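Local coordinates for Lmo2125 protein (Listeria monocytogenes serovar 1/2a, PDB 5TU0) that binds maltose outside the cell membrane as a bacterial solute-binding lipoprotein and probably hands the sugar to a membrane transporter, at residues A[133-138]-A[257-262]; A[154-159]-A[203-208]. The protein carries 2 engineered substitutions. All blocks are in the same frame, centred on the assembly; numbering follows the deposited sequence.

Following the chain from its N terminus, helix 132-138 comes first and supplies one side of interaction 1; strand 156-157, the next regular element, supplies one side of interaction 2. The chain then runs on to helix 193-208, whose residues 203-208 close the shorter loop onto that strand. Only later, beyond strand 253-256, does the loop 257-262 return to helix 132-138 and close the longer loop, so interaction 2 lies wholly within the span of interaction 1. The two touch, with centres about 12 Å apart: Leu135 packs on Phe156 and Glu136 on Trp205. Together they join two helices, an edge of the mixed sheet and a connecting loop.

Interaction 1 (A[133-138]-A[257-262]); sequences KDLETL and KIPTLN
Asn262 lays its side-chain amide across Lys133 and comes from the opposite direction to Glu136. Its ND2 donates to Glu136 OE2 over 2.9 Å, nearly straight at 165°. The bond stays close to the amide plane and reaches the syn side of the carboxylate, although the two flat groups are turned 71° apart. The extended chain of Glu136 brings its acid up to the loop, where OE2 also pairs with Tyr201 of helix 193-208. In one of its two conformers Lys133 NZ reaches Glu136 OE1 (3.2 Å), a salt bridge between residues about one turn apart. Bends at chi2 and chi3 fold the lysine back for this, and in that conformer its CE lies 3.9 Å from Asn262 ND2. Asparagine suits the place because its other end is an acceptor: a water donates to Asn262 OD1 (2.7 Å) and to Thr260 O, and accepts from Lys133 N, thus serving a backbone N-H in the first turn of the helix. Deeper in, the contact turns apolar. Leu135 CD1 rests 3.8 Å from Pro259 CG, a branched chain against a compact ring, with Phe132 also lying against the proline. The hydrogen bonds at Asn262 therefore fix the loop directionally, while the carboxylate, held at OE2 by an amide and a tyrosine hydroxyl and joined by the lysine in at least one conformer, is probably stabilised in its ionised form.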
ATOM      1  N   LYS A 133      22.744  -4.686  -6.097  0.50 25.08           N
ATOM      2  CA  LYS A 133      24.013  -5.340  -6.460  0.50 26.67           C
ATOM      3  C   LYS A 133      24.231  -6.511  -5.490  0.50 26.47           C
ATOM      4  O   LYS A 133      24.633  -7.596  -5.901  0.50 27.04           O
ATOM      5  CB  LYS A 133      25.198  -4.372  -6.376  0.50 28.11           C
ATOM      6  CG  LYS A 133      25.207  -3.224  -7.379  0.50 29.14           C
ATOM      7  CD  LYS A 133      25.928  -3.546  -8.680  0.50 30.46           C
ATOM      8  CE  LYS A 133      25.212  -4.563  -9.527  0.50 30.56           C
ATOM      9  NZ  LYS A 133      25.929  -4.804 -10.809  0.50 31.23           N
ATOM     10  N   ASP A 134      23.940  -6.278  -4.209  1.00 26.18           N
ATOM     11  CA  ASP A 134      24.058  -7.309  -3.162  1.00 26.53           C
ATOM     12  C   ASP A 134      23.075  -8.459  -3.438  1.00 26.43           C
ATOM     13  O   ASP A 134      23.428  -9.626  -3.284  1.00 26.37           O
ATOM     14  CB  ASP A 134      23.768  -6.762  -1.766  1.00 26.49           C
ATOM     15  CG  ASP A 134      24.733  -5.673  -1.330  1.00 27.57           C
ATOM     16  OD1 ASP A 134      25.859  -5.569  -1.886  1.00 28.36           O
ATOM     17  OD2 ASP A 134      24.350  -4.908  -0.402  1.00 27.74           O
ATOM     18  N   LEU A 135      21.854  -8.126  -3.845  1.00 25.53           N
ATOM     19  CA  LEU A 135      20.884  -9.151  -4.222  1.00 25.68           C
ATOM     20  C   LEU A 135      21.340  -9.947  -5.446  1.00 26.21           C
ATOM     21  O   LEU A 135      21.122 -11.156  -5.504  1.00 26.85           O
ATOM     22  CB  LEU A 135      19.504  -8.550  -4.503  1.00 25.03           C
ATOM     23  CG  LEU A 135      18.781  -7.882  -3.340  1.00 24.95           C
ATOM     24  CD1 LEU A 135      17.512  -7.196  -3.840  1.00 24.35           C
ATOM     25  CD2 LEU A 135      18.473  -8.880  -2.222  1.00 24.75           C
ATOM     26  N   GLU A 136      21.958  -9.283  -6.428  1.00 26.87           N
ATOM     27  CA  GLU A 136      22.445  -9.986  -7.620  1.00 27.85           C
ATOM     28  C   GLU A 136      23.508 -11.032  -7.216  1.00 29.00           C
ATOM     29  O   GLU A 136      23.516 -12.162  -7.737  1.00 28.98           O
ATOM     30  CB  GLU A 136      23.001  -9.000  -8.663  1.00 28.41           C
ATOM     31  CG  GLU A 136      21.917  -8.134  -9.317  1.00 28.15           C
ATOM     32  CD  GLU A 136      22.461  -7.037 -10.212  1.00 28.69           C
ATOM     33  OE1 GLU A 136      23.669  -7.050 -10.526  1.00 28.77           O
ATOM     34  OE2 GLU A 136      21.678  -6.130 -10.586  1.00 27.29           O
ATOM     35  N   THR A 137      24.391 -10.668  -6.291  0.50 30.28           N
ATOM     36  CA  THR A 137      25.434 -11.605  -5.843  0.50 31.73           C
ATOM     37  C   THR A 137      24.816 -12.739  -5.021  0.50 32.05           C
ATOM     38  O   THR A 137      25.247 -13.894  -5.115  0.50 32.44           O
ATOM     39  CB  THR A 137      26.538 -10.898  -5.046  0.50 33.09           C
ATOM     40  OG1 THR A 137      26.002 -10.352  -3.834  0.50 34.28           O
ATOM     41  CG2 THR A 137      27.151  -9.798  -5.884  0.50 32.98           C
ATOM     42  N   LEU A 138      23.802 -12.407  -4.228  1.00 31.87           N
ATOM     43  CA  LEU A 138      23.080 -13.396  -3.444  1.00 33.45           C
ATOM     44  C   LEU A 138      22.428 -14.420  -4.381  1.00 33.85           C
ATOM     45  O   LEU A 138      22.419 -15.629  -4.088  1.00 34.49           O
ATOM     46  CB  LEU A 138      22.033 -12.664  -2.612  1.00 35.73           C
ATOM     47  CG  LEU A 138      21.133 -13.401  -1.641  1.00 37.92           C
ATOM     48  CD1 LEU A 138      21.953 -14.148  -0.600  1.00 39.10           C
ATOM     49  CD2 LEU A 138      20.223 -12.368  -0.989  1.00 38.09           C
ATOM     50  N   LYS A 257      14.476  -1.754   4.770  1.00 30.65           N
ATOM     51  CA  LYS A 257      14.080  -0.958   3.619  1.00 29.82           C
ATOM     52  C   LYS A 257      14.414  -1.778   2.376  1.00 28.01           C
ATOM     53  O   LYS A 257      15.276  -2.664   2.420  1.00 28.49           O
ATOM     54  CB  LYS A 257      14.860   0.363   3.565  1.00 31.24           C
ATOM     55  CG  LYS A 257      16.371   0.175   3.420  1.00 34.14           C
ATOM     56  CD  LYS A 257      17.139   1.489   3.376  1.00 35.70           C
ATOM     57  CE  LYS A 257      17.003   2.190   2.041  1.00 36.13           C
ATOM     58  NZ  LYS A 257      17.652   1.446   0.924  1.00 35.37           N
ATOM     59  N   ILE A 258      13.755  -1.481   1.275  1.00 26.63           N
ATOM     60  CA  ILE A 258      14.048  -2.177   0.020  1.00 25.88           C
ATOM     61  C   ILE A 258      15.471  -1.749  -0.431  1.00 26.02           C
ATOM     62  O   ILE A 258      15.850  -0.574  -0.316  1.00 26.18           O
ATOM     63  CB  ILE A 258      12.990  -1.870  -1.068  1.00 25.05           C
ATOM     64  CG1 ILE A 258      11.570  -2.211  -0.548  1.00 24.80           C
ATOM     65  CG2 ILE A 258      13.326  -2.621  -2.351  1.00 24.62           C
ATOM     66  CD1 ILE A 258      10.434  -1.763  -1.444  1.00 24.45           C
ATOM     67  N   PRO A 259      16.289  -2.703  -0.891  1.00 25.26           N
ATOM     68  CA  PRO A 259      17.626  -2.287  -1.282  1.00 25.69           C
ATOM     69  C   PRO A 259      17.666  -1.237  -2.403  1.00 24.74           C
ATOM     70  O   PRO A 259      16.771  -1.173  -3.242  1.00 23.70           O
ATOM     71  CB  PRO A 259      18.290  -3.604  -1.727  1.00 26.19           C
ATOM     72  CG  PRO A 259      17.527  -4.661  -1.012  1.00 26.13           C
ATOM     73  CD  PRO A 259      16.125  -4.166  -0.952  1.00 25.24           C
ATOM     74  N   THR A 260      18.724  -0.434  -2.390  1.00 25.50           N
ATOM     75  CA  THR A 260      18.951   0.630  -3.378  1.00 25.33           C
ATOM     76  C   THR A 260      19.164   0.063  -4.788  1.00 25.05           C
ATOM     77  O   THR A 260      19.883  -0.908  -4.964  1.00 25.18           O
ATOM     78  CB  THR A 260      20.170   1.470  -2.934  1.00 26.58           C
ATOM     79  OG1 THR A 260      19.903   2.020  -1.627  1.00 27.28           O
ATOM     80  CG2 THR A 260      20.487   2.600  -3.940  1.00 26.46           C
ATOM     81  N   LEU A 261      18.522   0.664  -5.780  1.00 24.49           N
ATOM     82  CA  LEU A 261      18.634   0.225  -7.171  1.00 24.23           C
ATOM     83  C   LEU A 261      20.018   0.518  -7.757  1.00 24.76           C
ATOM     84  O   LEU A 261      20.781   1.314  -7.199  1.00 25.04           O
ATOM     85  CB  LEU A 261      17.546   0.894  -8.022  1.00 24.08           C
ATOM     86  CG  LEU A 261      16.087   0.552  -7.671  1.00 23.88           C
ATOM     87  CD1 LEU A 261      15.090   1.490  -8.347  1.00 23.68           C
ATOM     88  CD2 LEU A 261      15.782  -0.907  -8.021  1.00 23.80           C
ATOM     89  N   ASN A 262      20.331  -0.127  -8.887  1.00 24.65           N
ATOM     90  CA  ASN A 262      21.604   0.041  -9.579  1.00 25.27           C
ATOM     91  C   ASN A 262      21.938   1.447 -10.056  1.00 25.47           C
ATOM     92  O   ASN A 262      23.106   1.737 -10.324  1.00 25.34           O
ATOM     93  CB  ASN A 262      21.718  -0.944 -10.769  1.00 25.49           C
ATOM     94  CG  ASN A 262      21.831  -2.408 -10.307  1.00 25.56           C
ATOM     95  OD1 ASN A 262      21.770  -2.720  -9.095  1.00 25.33           O
ATOM     96  ND2 ASN A 262      21.976  -3.298 -11.268  1.00 25.51           N
TER
HETATM   97  O   HOH W   1      22.164  -1.736  -6.578  1.00 24.47           O

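Interaction 2 (A[154-159]-A[203-208])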
ATOM      1  N   THR A 154      16.786 -18.945  -6.000  1.00 31.02           N
ATOM      2  CA  THR A 154      15.721 -18.296  -5.243  1.00 30.52           C
ATOM      3  C   THR A 154      16.262 -17.427  -4.115  1.00 29.63           C
ATOM      4  O   THR A 154      15.525 -17.138  -3.163  1.00 30.37           O
ATOM      5  CB  THR A 154      14.738 -19.350  -4.649  1.00 31.75           C
ATOM      6  OG1 THR A 154      15.458 -20.293  -3.823  1.00 33.60           O
ATOM      7  CG2 THR A 154      14.012 -20.096  -5.765  1.00 32.28           C
ATOM      8  N   GLY A 155      17.531 -17.012  -4.220  1.00 29.27           N
ATOM      9  CA  GLY A 155      18.170 -16.162  -3.206  1.00 29.16           C
ATOM     10  C   GLY A 155      17.308 -14.956  -2.879  1.00 27.81           C
ATOM     11  O   GLY A 155      17.035 -14.663  -1.703  1.00 28.93           O
ATOM     12  N   PHE A 156      16.876 -14.278  -3.931  1.00 27.07           N
ATOM     13  CA  PHE A 156      15.974 -13.126  -3.832  1.00 26.51           C
ATOM     14  C   PHE A 156      14.784 -13.368  -4.752  1.00 26.16           C
ATOM     15  O   PHE A 156      14.969 -13.813  -5.894  1.00 24.92           O
ATOM     16  CB  PHE A 156      16.687 -11.834  -4.242  1.00 26.17           C
ATOM     17  CG  PHE A 156      15.748 -10.691  -4.524  1.00 24.98           C
ATOM     18  CD1 PHE A 156      15.084 -10.063  -3.495  1.00 25.52           C
ATOM     19  CD2 PHE A 156      15.521 -10.253  -5.827  1.00 24.80           C
ATOM     20  CE1 PHE A 156      14.199  -9.015  -3.750  1.00 24.49           C
ATOM     21  CE2 PHE A 156      14.650  -9.196  -6.085  1.00 24.06           C
ATOM     22  CZ  PHE A 156      13.992  -8.586  -5.050  1.00 24.13           C
ATOM     23  N   LEU A 157      13.572 -13.072  -4.265  1.00 25.84           N
ATOM     24  CA  LEU A 157      12.369 -13.200  -5.089  1.00 25.07           C
ATOM     25  C   LEU A 157      11.494 -11.984  -4.916  1.00 24.27           C
ATOM     26  O   LEU A 157      11.409 -11.442  -3.817  1.00 24.87           O
ATOM     27  CB  LEU A 157      11.545 -14.424  -4.690  1.00 25.61           C
ATOM     28  CG  LEU A 157      12.206 -15.803  -4.782  1.00 26.54           C
ATOM     29  CD1 LEU A 157      11.322 -16.853  -4.121  1.00 27.29           C
ATOM     30  CD2 LEU A 157      12.513 -16.164  -6.227  1.00 26.23           C
ATOM     31  N   ALA A 158      10.849 -11.570  -5.998  1.00 23.47           N
ATOM     32  CA  ALA A 158       9.850 -10.470  -5.965  1.00 23.08           C
ATOM     33  C   ALA A 158       8.765 -10.777  -6.995  1.00 22.84           C
ATOM     34  O   ALA A 158       9.067 -11.206  -8.110  1.00 22.86           O
ATOM     35  CB  ALA A 158      10.500  -9.133  -6.244  1.00 22.28           C
ATOM     36  N   LYS A 159       7.504 -10.552  -6.623  1.00 23.12           N
ATOM     37  CA  LYS A 159       6.375 -10.845  -7.507  1.00 23.29           C
ATOM     38  C   LYS A 159       6.238  -9.767  -8.591  1.00 22.64           C
ATOM     39  O   LYS A 159       5.208  -9.054  -8.684  1.00 21.28           O
ATOM     40  CB  LYS A 159       5.094 -10.957  -6.676  1.00 24.26           C
ATOM     41  CG  LYS A 159       3.924 -11.598  -7.402  1.00 25.52           C
ATOM     42  CD  LYS A 159       2.608 -11.350  -6.677  1.00 26.97           C
ATOM     43  CE  LYS A 159       1.435 -11.917  -7.459  1.00 28.72           C
ATOM     44  NZ  LYS A 159       0.130 -11.456  -6.909  1.00 30.17           N
ATOM     45  N   THR A 203      13.290  -7.994 -16.433  1.00 23.47           N
ATOM     46  CA  THR A 203      13.358  -9.063 -17.394  1.00 24.97           C
ATOM     47  C   THR A 203      14.632  -9.901 -17.191  1.00 26.66           C
ATOM     48  O   THR A 203      14.598 -11.119 -17.392  1.00 26.61           O
ATOM     49  CB  THR A 203      13.231  -8.491 -18.828  1.00 25.06           C
ATOM     50  OG1 THR A 203      11.950  -7.824 -18.958  1.00 25.94           O
ATOM     51  CG2 THR A 203      13.312  -9.569 -19.877  1.00 26.51           C
ATOM     52  N   LYS A 204      15.725  -9.259 -16.777  1.00 27.67           N
ATOM     53  CA  LYS A 204      16.989  -9.987 -16.530  1.00 30.21           C
ATOM     54  C   LYS A 204      16.790 -11.002 -15.395  1.00 28.72           C
ATOM     55  O   LYS A 204      17.273 -12.138 -15.477  1.00 28.70           O
ATOM     56  CB  LYS A 204      18.142  -9.036 -16.178  1.00 32.83           C
ATOM     57  CG  LYS A 204      18.514  -7.986 -17.218  1.00 36.23           C
ATOM     58  CD  LYS A 204      19.087  -8.555 -18.499  1.00 41.28           C
ATOM     59  CE  LYS A 204      19.544  -7.434 -19.430  1.00 44.91           C
ATOM     60  NZ  LYS A 204      19.867  -7.961 -20.793  1.00 48.11           N
ATOM     61  N   TRP A 205      16.085 -10.597 -14.333  1.00 27.51           N
ATOM     62  CA  TRP A 205      15.802 -11.524 -13.227  1.00 27.09           C
ATOM     63  C   TRP A 205      14.911 -12.677 -13.698  1.00 27.35           C
ATOM     64  O   TRP A 205      15.215 -13.846 -13.443  1.00 27.71           O
ATOM     65  CB  TRP A 205      15.179 -10.803 -12.032  1.00 26.95           C
ATOM     66  CG  TRP A 205      16.199 -10.046 -11.203  1.00 27.21           C
ATOM     67  CD1 TRP A 205      16.649  -8.758 -11.404  1.00 27.27           C
ATOM     68  CD2 TRP A 205      16.883 -10.534 -10.037  1.00 27.52           C
ATOM     69  NE1 TRP A 205      17.581  -8.433 -10.436  1.00 27.69           N
ATOM     70  CE2 TRP A 205      17.741  -9.503  -9.590  1.00 27.61           C
ATOM     71  CE3 TRP A 205      16.866 -11.750  -9.339  1.00 27.89           C
ATOM     72  CZ2 TRP A 205      18.567  -9.648  -8.464  1.00 27.22           C
ATOM     73  CZ3 TRP A 205      17.685 -11.896  -8.233  1.00 28.51           C
ATOM     74  CH2 TRP A 205      18.517 -10.835  -7.798  1.00 28.12           C
ATOM     75  N   PHE A 206      13.831 -12.355 -14.407  1.00 25.66           N
ATOM     76  CA  PHE A 206      12.932 -13.409 -14.942  1.00 25.71           C
ATOM     77  C   PHE A 206      13.618 -14.397 -15.868  1.00 27.79           C
ATOM     78  O   PHE A 206      13.422 -15.625 -15.746  1.00 27.40           O
ATOM     79  CB  PHE A 206      11.777 -12.783 -15.730  1.00 25.09           C
ATOM     80  CG  PHE A 206      10.721 -12.201 -14.866  1.00 23.64           C
ATOM     81  CD1 PHE A 206       9.927 -13.034 -14.107  1.00 23.91           C
ATOM     82  CD2 PHE A 206      10.474 -10.829 -14.852  1.00 23.59           C
ATOM     83  CE1 PHE A 206       8.920 -12.532 -13.319  1.00 24.00           C
ATOM     84  CE2 PHE A 206       9.482 -10.315 -14.045  1.00 22.79           C
ATOM     85  CZ  PHE A 206       8.694 -11.164 -13.285  1.00 22.99           C
ATOM     86  N   GLN A 207      14.425 -13.857 -16.781  1.00 28.63           N
ATOM     87  CA  GLN A 207      15.050 -14.653 -17.829  1.00 30.67           C
ATOM     88  C   GLN A 207      16.373 -15.347 -17.448  1.00 31.43           C
ATOM     89  O   GLN A 207      16.623 -16.467 -17.905  1.00 31.96           O
ATOM     90  CB  GLN A 207      15.213 -13.791 -19.089  1.00 31.24           C
ATOM     91  CG  GLN A 207      13.887 -13.463 -19.769  1.00 32.56           C
ATOM     92  CD  GLN A 207      13.254 -14.686 -20.442  1.00 35.48           C
ATOM     93  OE1 GLN A 207      13.924 -15.411 -21.181  1.00 36.57           O
ATOM     94  NE2 GLN A 207      11.956 -14.907 -20.204  1.00 35.53           N
ATOM     95  N   ASP A 208      17.183 -14.717 -16.589  1.00 31.60           N
ATOM     96  CA  ASP A 208      18.505 -15.264 -16.230  1.00 32.71           C
ATOM     97  C   ASP A 208      18.657 -15.891 -14.858  1.00 32.62           C
ATOM     98  O   ASP A 208      19.613 -16.629 -14.635  1.00 33.67           O
ATOM     99  CB  ASP A 208      19.569 -14.160 -16.298  1.00 33.74           C
ATOM    100  CG  ASP A 208      19.643 -13.487 -17.646  1.00 34.89           C
ATOM    101  OD1 ASP A 208      19.115 -14.014 -18.630  1.00 36.49           O
ATOM    102  OD2 ASP A 208      20.251 -12.411 -17.713  1.00 39.66           O
TER
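Phe156 drives the edge of its ring into one face of the Trp205 indole, and this pair carries the whole tight part of the contact. CD2 of Phe156 stands 3.6 Å above the indole plane, displaced toward the rim, and is equally far from Trp205 CZ3 and CH2. The ring planes lie 74° apart with six-membered centroids separated by 5.1 Å, a T-shaped arrangement. With CG anti to the backbone N, a chi1 of 164° lays the phenylalanine ring alongside the indole so that its CD2 edge faces it. Phe156 CB itself lies 4.1 Å from Trp205 CZ3. Tryptophan suits the helix position because it is long enough to span the gap and broad enough to receive the edge. Its one polar atom is also satisfied: NE1 bonds to Tyr201 OH, one turn earlier. Leu135 of helix 132-138 packs against the indole as well. Away from this pair the segments part. Phe206 CZ stays 5.2 Å from Ala158 O, and its ring instead meets Trp210 edge-to-face, while Lys204 and Asp208 lie on the exposed side of the helix and take no part. No hydrogen bond crosses the contact, so strand and helix are joined by dispersion and by the weak electrostatic attraction of positively polarised ring hydrogens for an electron-rich indole face, an interaction that favours the perpendicular geometry.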